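Local coordinates for protein transcriptional regulator fur family (Xanthomonas campestris pv. campestris, PDB 7DH7) that probably represses zinc-uptake genes as a zinc-dependent, DNA-binding transcription factor of the Fur family, at residues C[118-123]-C[156-161]. Residues are numbered along the deposited sequence; the frame is centred on the assembly and turned at random.
Sequences VPFLIC and TLEVHG. With ZN (zinc ion), chain I.
Phe120 O takes a bond between these two parallel strands, from Val159 N at 2.9 Å. Val159 O then accepts from Ile122 N at 2.8 Å, and Ile122 O from Gly161 N at 3.1 Å. On the other side the backbone of Leu121 hydrogen-bonds to that of Val130 in strand 128-131. Strand 158-161, outermost in this chain's mixed sheet, pairs antiparallel with a strand of the second subunit, as in the C-terminal dimerisation domain of other Fur-family proteins.

On the face of Phe120, Ile122, Glu158 and His160, the carboxylate divides its work. OE1 of Glu158 receives His160 NE2 at 2.9 Å through its anti lone pair, a bent bond (142°) with the oxygen 20° out of the imidazole plane. Glu158 OE2 accepts from NE2 of His97, a ligand of the protein's other zinc site, and from the backbone N of His109; it also meets the Phe120 ring edge in plane, 3.8 Å from CD2. Ile122 CD1 lies obliquely across the carboxylate, 3.4 Å from Glu158 OE1.

On the reverse face, Leu121 CD1 presses tightly on Val159 CG1 (3.4 Å). Cys123 SG binds zinc at 2.3 Å together with Cys126 and Cys166; Cys163 belongs to the same four-cysteine site.

The chemistry implies that one strand pair links both metal sites: Cys123 is a direct ligand of one, whereas Glu158 is a second-shell acceptor that probably orients the His97 ring in the other.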
# COMPACT_ATOMS: atom_id res chain seq x y z
N VAL C 118 13.04 11.87 -2.09
CA VAL C 118 13.20 11.09 -3.35
C VAL C 118 12.27 9.87 -3.28
O VAL C 118 12.16 9.30 -2.22
CB VAL C 118 14.68 10.70 -3.50
CG1 VAL C 118 14.90 9.27 -3.97
CG2 VAL C 118 15.45 11.69 -4.35
N PRO C 119 11.68 9.41 -4.41
CA PRO C 119 10.78 8.27 -4.41
C PRO C 119 11.44 6.98 -3.92
O PRO C 119 12.59 6.78 -4.18
CB PRO C 119 10.45 8.08 -5.89
CG PRO C 119 10.61 9.45 -6.45
CD PRO C 119 11.83 9.98 -5.74
N PHE C 120 10.68 6.17 -3.19
CA PHE C 120 11.13 4.86 -2.67
C PHE C 120 10.59 3.73 -3.53
O PHE C 120 9.61 3.91 -4.20
CB PHE C 120 10.60 4.55 -1.27
CG PHE C 120 10.98 5.46 -0.13
CD1 PHE C 120 12.29 5.87 0.05
CD2 PHE C 120 10.04 5.85 0.80
CE1 PHE C 120 12.63 6.68 1.12
CE2 PHE C 120 10.39 6.66 1.87
CZ PHE C 120 11.68 7.07 2.03
N LEU C 121 11.29 2.60 -3.50
CA LEU C 121 10.88 1.36 -4.19
C LEU C 121 10.84 0.27 -3.11
O LEU C 121 11.90 0.00 -2.56
CB LEU C 121 11.95 1.11 -5.25
CG LEU C 121 11.78 -0.13 -6.11
CD1 LEU C 121 10.40 -0.18 -6.72
CD2 LEU C 121 12.84 -0.15 -7.19
N ILE C 122 9.64 -0.18 -2.83
CA ILE C 122 9.40 -1.07 -1.68
C ILE C 122 8.94 -2.44 -2.14
O ILE C 122 8.15 -2.51 -3.02
CB ILE C 122 8.38 -0.40 -0.75
CG1 ILE C 122 8.83 1.00 -0.35
CG2 ILE C 122 8.11 -1.26 0.46
CD1 ILE C 122 8.01 2.09 -0.93
N CYS C 123 9.53 -3.47 -1.58
CA CYS C 123 9.01 -4.82 -1.78
C CYS C 123 7.75 -4.94 -0.89
O CYS C 123 7.83 -4.64 0.30
CB CYS C 123 10.08 -5.83 -1.44
SG CYS C 123 9.55 -7.54 -1.56
N THR C 156 5.55 12.67 -2.49
CA THR C 156 6.53 11.95 -3.30
C THR C 156 6.01 10.56 -3.63
O THR C 156 5.36 9.90 -2.80
CB THR C 156 7.87 11.89 -2.57
OG1 THR C 156 8.21 13.21 -2.13
CG2 THR C 156 8.98 11.38 -3.49
N LEU C 157 6.26 10.11 -4.86
CA LEU C 157 5.75 8.83 -5.30
C LEU C 157 6.45 7.69 -4.58
O LEU C 157 7.62 7.80 -4.18
CB LEU C 157 5.93 8.67 -6.81
CG LEU C 157 5.15 9.68 -7.64
CD1 LEU C 157 5.54 9.52 -9.10
CD2 LEU C 157 3.66 9.45 -7.45
N GLU C 158 5.73 6.59 -4.41
CA GLU C 158 6.30 5.31 -4.03
C GLU C 158 6.06 4.31 -5.15
O GLU C 158 5.02 4.35 -5.82
CB GLU C 158 5.71 4.77 -2.72
CG GLU C 158 6.09 5.55 -1.49
CD GLU C 158 5.79 4.82 -0.19
OE1 GLU C 158 5.09 3.78 -0.22
OE2 GLU C 158 6.26 5.29 0.87
N VAL C 159 7.03 3.42 -5.37
CA VAL C 159 6.88 2.34 -6.33
C VAL C 159 6.88 1.04 -5.56
O VAL C 159 7.74 0.83 -4.69
CB VAL C 159 7.98 2.37 -7.40
CG1 VAL C 159 7.77 1.25 -8.42
CG2 VAL C 159 7.99 3.72 -8.09
N HIS C 160 5.88 0.22 -5.83
CA HIS C 160 5.71 -1.06 -5.10
C HIS C 160 5.89 -2.23 -6.05
O HIS C 160 5.30 -2.22 -7.10
CB HIS C 160 4.39 -1.11 -4.33
CG HIS C 160 4.25 -0.09 -3.27
ND1 HIS C 160 3.81 -0.39 -2.03
CD2 HIS C 160 4.49 1.23 -3.25
CE1 HIS C 160 3.77 0.68 -1.30
NE2 HIS C 160 4.19 1.68 -2.01
N GLY C 161 6.68 -3.18 -5.62
CA GLY C 161 7.04 -4.35 -6.41
C GLY C 161 7.40 -5.52 -5.54
O GLY C 161 7.17 -5.45 -4.33
ZN ZN I . 11.25 -8.68 -0.60